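Local structure of putative N-acetyl-gamma-glutamyl-phosphate reductase (1XYG) at residues E283-P295 against G302-R314. The protein probably catalyses the NADPH-dependent reduction of N-acetyl-L-glutamyl 5-phosphate to the 5-semialdehyde, a step of arginine biosynthesis in the chloroplast. Numbering follows the deposited sequence.
Sequences EEFVKVLDEGVVP and GSNYCHMSVFPDR
Y305 gives its hydroxyl hydrogen to E284, OH to OE2 2.6 Å, on the anti side of a carboxylate turned 65° from the ring. From CB, which lies near the carbonyl oxygen of F285, the tyrosine runs back along 283-295: CD1 and CE1 bring the ring edge to the carbonyl O of E284, CE1 also approaches CE of K287, and OH at the tip, bonded as well to Q355 NE2, reaches the carboxylate. A phenylalanine in place of Y305 would probably keep the ring packing but leave OE2 of E284 and NE2 of Q355 without this shared partner. The F285 ring is sandwiched, CG of E284 over one face and ND2 of N304 over the other, 3.5 Å above the plane; Q338 OE1 hydrogen-bonds that same amide nitrogen. Next, V286, K287 and V288 pair in parallel with C306, H307 and M308 through four backbone hydrogen bonds, from C306 N to F285 O through to L289 N to M308 O. On one face CE of M308 meets CG1 of V286 at 3.7 Å; on the other CB and CG of K287 lie against CD2 of H307. After the strand, a type II turn at D290-V293 brings the chain back. In S309, chi1 of -176° sets OG beside its own carbonyl carbon, from where it donates to V293 O at 2.7 Å. One water joins S309 OG, L289 O and V310 N. Strand 286-288 forms one edge, within this chain, of the dimerisation domain's mixed sheet; 306-312 lies between it and antiparallel 318-325. Helix 269-280 packs on V286 and V310, while R65 of a third subunit packs against K287 and H307.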
loop_
_atom_site.group_PDB
_atom_site.type_symbol
_atom_site.label_atom_id
_atom_site.label_comp_id
_atom_site.label_asym_id
_atom_site.label_seq_id
_atom_site.Cartn_x
_atom_site.Cartn_y
_atom_site.Cartn_z
ATOM N N GLU A 283 -22.176 19.145 -17.662
ATOM C CA GLU A 283 -22.111 18.743 -16.265
ATOM C C GLU A 283 -20.695 18.837 -15.737
ATOM O O GLU A 283 -19.777 18.210 -16.266
ATOM C CB GLU A 283 -22.638 17.320 -16.110
ATOM C CG GLU A 283 -24.120 17.207 -16.420
ATOM C CD GLU A 283 -25.002 17.846 -15.354
ATOM O OE1 GLU A 283 -24.464 18.454 -14.406
ATOM O OE2 GLU A 283 -26.245 17.733 -15.467
ATOM N N GLU A 284 -20.524 19.633 -14.689
ATOM C CA GLU A 284 -19.222 19.819 -14.065
ATOM C C GLU A 284 -18.619 18.520 -13.516
ATOM O O GLU A 284 -17.465 18.195 -13.791
ATOM C CB GLU A 284 -19.337 20.835 -12.921
ATOM C CG GLU A 284 -18.072 21.002 -12.075
ATOM C CD GLU A 284 -16.879 21.510 -12.876
ATOM O OE1 GLU A 284 -17.079 21.999 -14.007
ATOM O OE2 GLU A 284 -15.740 21.430 -12.374
ATOM N N PHE A 285 -19.415 17.769 -12.765
ATOM C CA PHE A 285 -18.925 16.555 -12.124
ATOM C C PHE A 285 -18.934 15.223 -12.852
ATOM O O PHE A 285 -18.398 14.242 -12.342
ATOM C CB PHE A 285 -19.625 16.420 -10.786
ATOM C CG PHE A 285 -19.420 17.611 -9.904
ATOM C CD1 PHE A 285 -18.136 17.939 -9.462
ATOM C CD2 PHE A 285 -20.487 18.436 -9.562
ATOM C CE1 PHE A 285 -17.917 19.077 -8.689
ATOM C CE2 PHE A 285 -20.280 19.578 -8.789
ATOM C CZ PHE A 285 -18.996 19.899 -8.353
ATOM N N VAL A 286 -19.527 15.170 -14.034
ATOM C CA VAL A 286 -19.551 13.929 -14.784
ATOM C C VAL A 286 -18.829 14.150 -16.109
ATOM O O VAL A 286 -19.299 14.881 -16.972
ATOM C CB VAL A 286 -21.003 13.468 -15.037
ATOM C CG1 VAL A 286 -21.014 12.093 -15.707
ATOM C CG2 VAL A 286 -21.769 13.448 -13.721
ATOM N N LYS A 287 -17.673 13.515 -16.257
ATOM C CA LYS A 287 -16.878 13.648 -17.467
ATOM C C LYS A 287 -16.910 12.376 -18.305
ATOM O O LYS A 287 -16.651 11.278 -17.804
ATOM C CB LYS A 287 -15.417 13.965 -17.115
ATOM C CG LYS A 287 -15.206 15.160 -16.180
ATOM C CD LYS A 287 -15.842 16.434 -16.734
ATOM C CE LYS A 287 -15.493 17.650 -15.885
ATOM N NZ LYS A 287 -16.335 18.825 -16.254
ATOM N N VAL A 288 -17.237 12.527 -19.581
ATOM C CA VAL A 288 -17.252 11.398 -20.502
ATOM C C VAL A 288 -15.940 11.490 -21.292
ATOM O O VAL A 288 -15.712 12.456 -22.018
ATOM C CB VAL A 288 -18.446 11.484 -21.468
ATOM C CG1 VAL A 288 -18.366 10.356 -22.488
ATOM C CG2 VAL A 288 -19.743 11.402 -20.686
ATOM N N LEU A 289 -15.066 10.503 -21.132
ATOM C CA LEU A 289 -13.779 10.526 -21.822
ATOM C C LEU A 289 -13.926 10.099 -23.277
ATOM O O LEU A 289 -14.953 9.534 -23.664
ATOM C CB LEU A 289 -12.777 9.613 -21.099
ATOM C CG LEU A 289 -12.703 9.730 -19.568
ATOM C CD1 LEU A 289 -11.617 8.815 -19.040
ATOM C CD2 LEU A 289 -12.436 11.171 -19.159
ATOM N N ASP A 290 -12.910 10.378 -24.090
ATOM C CA ASP A 290 -12.965 10.003 -25.502
ATOM C C ASP A 290 -12.931 8.484 -25.626
ATOM O O ASP A 290 -12.288 7.798 -24.824
ATOM C CB ASP A 290 -11.792 10.603 -26.292
ATOM C CG ASP A 290 -11.828 12.125 -26.350
ATOM O OD1 ASP A 290 -12.915 12.717 -26.171
ATOM O OD2 ASP A 290 -10.763 12.731 -26.590
ATOM N N GLU A 291 -13.633 7.960 -26.626
ATOM C CA GLU A 291 -13.675 6.521 -26.844
ATOM C C GLU A 291 -12.279 5.898 -26.808
ATOM O O GLU A 291 -11.324 6.441 -27.373
ATOM C CB GLU A 291 -14.363 6.206 -28.180
ATOM C CG GLU A 291 -15.884 6.327 -28.134
ATOM C CD GLU A 291 -16.550 6.085 -29.482
ATOM O OE1 GLU A 291 -16.420 6.944 -30.385
ATOM O OE2 GLU A 291 -17.204 5.032 -29.638
ATOM N N GLY A 292 -12.169 4.765 -26.123
ATOM C CA GLY A 292 -10.896 4.078 -26.026
ATOM C C GLY A 292 -10.056 4.498 -24.838
ATOM O O GLY A 292 -9.127 3.789 -24.455
ATOM N N VAL A 293 -10.378 5.645 -24.249
ATOM C CA VAL A 293 -9.625 6.146 -23.105
ATOM C C VAL A 293 -10.077 5.478 -21.809
ATOM O O VAL A 293 -11.256 5.476 -21.465
ATOM C CB VAL A 293 -9.766 7.672 -22.989
ATOM C CG1 VAL A 293 -8.968 8.195 -21.801
ATOM C CG2 VAL A 293 -9.285 8.307 -24.269
ATOM N N VAL A 294 -9.119 4.908 -21.094
ATOM C CA VAL A 294 -9.416 4.221 -19.853
ATOM C C VAL A 294 -9.336 5.126 -18.625
ATOM O O VAL A 294 -8.294 5.709 -18.331
ATOM C CB VAL A 294 -8.453 3.020 -19.650
ATOM C CG1 VAL A 294 -8.782 2.287 -18.354
ATOM C CG2 VAL A 294 -8.549 2.074 -20.838
ATOM N N PRO A 295 -10.452 5.271 -17.900
ATOM C CA PRO A 295 -10.423 6.119 -16.703
ATOM C C PRO A 295 -9.674 5.407 -15.563
ATOM O O PRO A 295 -9.508 4.192 -15.586
ATOM C CB PRO A 295 -11.905 6.344 -16.400
ATOM C CG PRO A 295 -12.555 5.122 -16.932
ATOM C CD PRO A 295 -11.825 4.846 -18.218
ATOM N N GLY A 302 -10.147 12.134 -4.154
ATOM C CA GLY A 302 -10.237 13.358 -3.377
ATOM C C GLY A 302 -11.056 14.465 -4.013
ATOM O O GLY A 302 -10.972 15.624 -3.610
ATOM N N SER A 303 -11.858 14.119 -5.009
ATOM C CA SER A 303 -12.680 15.111 -5.680
ATOM C C SER A 303 -14.098 14.582 -5.819
ATOM O O SER A 303 -14.385 13.431 -5.496
ATOM C CB SER A 303 -12.113 15.424 -7.065
ATOM O OG SER A 303 -12.331 14.339 -7.949
ATOM N N ASN A 304 -14.983 15.429 -6.322
ATOM C CA ASN A 304 -16.369 15.052 -6.497
ATOM C C ASN A 304 -16.665 14.634 -7.938
ATOM O O ASN A 304 -17.825 14.536 -8.337
ATOM C CB ASN A 304 -17.270 16.222 -6.098
ATOM C CG ASN A 304 -18.703 15.791 -5.866
ATOM O OD1 ASN A 304 -18.954 14.847 -5.117
ATOM N ND2 ASN A 304 -19.651 16.477 -6.505
ATOM N N TYR A 305 -15.618 14.367 -8.708
ATOM C CA TYR A 305 -15.785 13.990 -10.106
ATOM C C TYR A 305 -15.993 12.514 -10.395
ATOM O O TYR A 305 -15.555 11.638 -9.647
ATOM C CB TYR A 305 -14.587 14.471 -10.927
ATOM C CG TYR A 305 -14.449 15.966 -10.953
ATOM C CD1 TYR A 305 -15.270 16.748 -11.765
ATOM C CD2 TYR A 305 -13.517 16.602 -10.143
ATOM C CE1 TYR A 305 -15.165 18.135 -11.766
ATOM C CE2 TYR A 305 -13.399 17.977 -10.133
ATOM C CZ TYR A 305 -14.224 18.743 -10.941
ATOM O OH TYR A 305 -14.109 20.113 -10.901
ATOM N N CYS A 306 -16.660 12.267 -11.512
ATOM C CA CYS A 306 -16.935 10.927 -11.996
ATOM C C CYS A 306 -16.483 10.895 -13.449
ATOM O O CYS A 306 -16.897 11.730 -14.248
ATOM C CB CYS A 306 -18.436 10.616 -11.919
ATOM S SG CYS A 306 -18.948 9.142 -12.843
ATOM N N HIS A 307 -15.610 9.956 -13.782
ATOM C CA HIS A 307 -15.145 9.818 -15.151
ATOM C C HIS A 307 -15.698 8.498 -15.658
ATOM O O HIS A 307 -15.661 7.494 -14.942
ATOM C CB HIS A 307 -13.611 9.774 -15.227
ATOM C CG HIS A 307 -12.936 11.069 -14.883
ATOM N ND1 HIS A 307 -11.565 11.192 -14.808
ATOM C CD2 HIS A 307 -13.439 12.291 -14.584
ATOM C CE1 HIS A 307 -11.253 12.432 -14.475
ATOM N NE2 HIS A 307 -12.372 13.119 -14.334
ATOM N N MET A 308 -16.212 8.501 -16.880
ATOM C CA MET A 308 -16.739 7.286 -17.479
ATOM C C MET A 308 -16.291 7.195 -18.935
ATOM O O MET A 308 -16.001 8.210 -19.578
ATOM C CB MET A 308 -18.271 7.250 -17.382
ATOM C CG MET A 308 -18.981 8.392 -18.075
ATOM S SD MET A 308 -20.781 8.184 -18.015
ATOM C CE MET A 308 -21.087 8.447 -16.248
ATOM N N SER A 309 -16.222 5.969 -19.436
ATOM C CA SER A 309 -15.810 5.715 -20.806
ATOM C C SER A 309 -16.514 4.464 -21.331
ATOM O O SER A 309 -16.887 3.583 -20.552
ATOM C CB SER A 309 -14.290 5.533 -20.861
ATOM O OG SER A 309 -13.840 5.379 -22.194
ATOM N N VAL A 310 -16.702 4.399 -22.649
ATOM C CA VAL A 310 -17.367 3.262 -23.285
ATOM C C VAL A 310 -16.404 2.526 -24.217
ATOM O O VAL A 310 -15.617 3.150 -24.934
ATOM C CB VAL A 310 -18.578 3.710 -24.134
ATOM C CG1 VAL A 310 -19.297 2.491 -24.681
ATOM C CG2 VAL A 310 -19.517 4.548 -23.317
ATOM N N PHE A 311 -16.481 1.200 -24.215
ATOM C CA PHE A 311 -15.621 0.382 -25.062
ATOM C C PHE A 311 -16.424 -0.744 -25.677
ATOM O O PHE A 311 -17.441 -1.168 -25.125
ATOM C CB PHE A 311 -14.496 -0.279 -24.264
ATOM C CG PHE A 311 -13.736 0.648 -23.384
ATOM C CD1 PHE A 311 -14.293 1.117 -22.198
ATOM C CD2 PHE A 311 -12.451 1.053 -23.733
ATOM C CE1 PHE A 311 -13.583 1.976 -21.369
ATOM C CE2 PHE A 311 -11.728 1.915 -22.912
ATOM C CZ PHE A 311 -12.297 2.379 -21.727
ATOM N N PRO A 312 -15.970 -1.252 -26.833
ATOM C CA PRO A 312 -16.695 -2.350 -27.463
ATOM C C PRO A 312 -16.293 -3.633 -26.736
ATOM O O PRO A 312 -15.171 -3.752 -26.241
ATOM C CB PRO A 312 -16.183 -2.313 -28.901
ATOM C CG PRO A 312 -14.746 -1.947 -28.705
ATOM C CD PRO A 312 -14.824 -0.837 -27.661
ATOM N N ASP A 313 -17.217 -4.574 -26.635
ATOM C CA ASP A 313 -16.901 -5.842 -26.000
ATOM C C ASP A 313 -16.463 -6.754 -27.142
ATOM O O ASP A 313 -16.899 -6.577 -28.281
ATOM C CB ASP A 313 -18.137 -6.427 -25.303
ATOM C CG ASP A 313 -17.799 -7.623 -24.428
ATOM O OD1 ASP A 313 -17.382 -8.671 -24.968
ATOM O OD2 ASP A 313 -17.939 -7.515 -23.192
ATOM N N ARG A 314 -15.596 -7.715 -26.850
ATOM C CA ARG A 314 -15.142 -8.639 -27.881
ATOM C C ARG A 314 -16.341 -9.422 -28.417
ATOM O O ARG A 314 -16.392 -9.781 -29.589
ATOM C CB ARG A 314 -14.103 -9.594 -27.306
ATOM C CG ARG A 314 -13.708 -10.717 -28.236
ATOM C CD ARG A 314 -12.567 -11.517 -27.641
ATOM N NE ARG A 314 -12.203 -12.653 -28.479
ATOM C CZ ARG A 314 -11.676 -12.551 -29.695
ATOM N NH1 ARG A 314 -11.451 -11.354 -30.223
ATOM N NH2 ARG A 314 -11.352 -13.649 -30.368
HETATM O O HOH W 1 -15.473 6.452 -24.118
#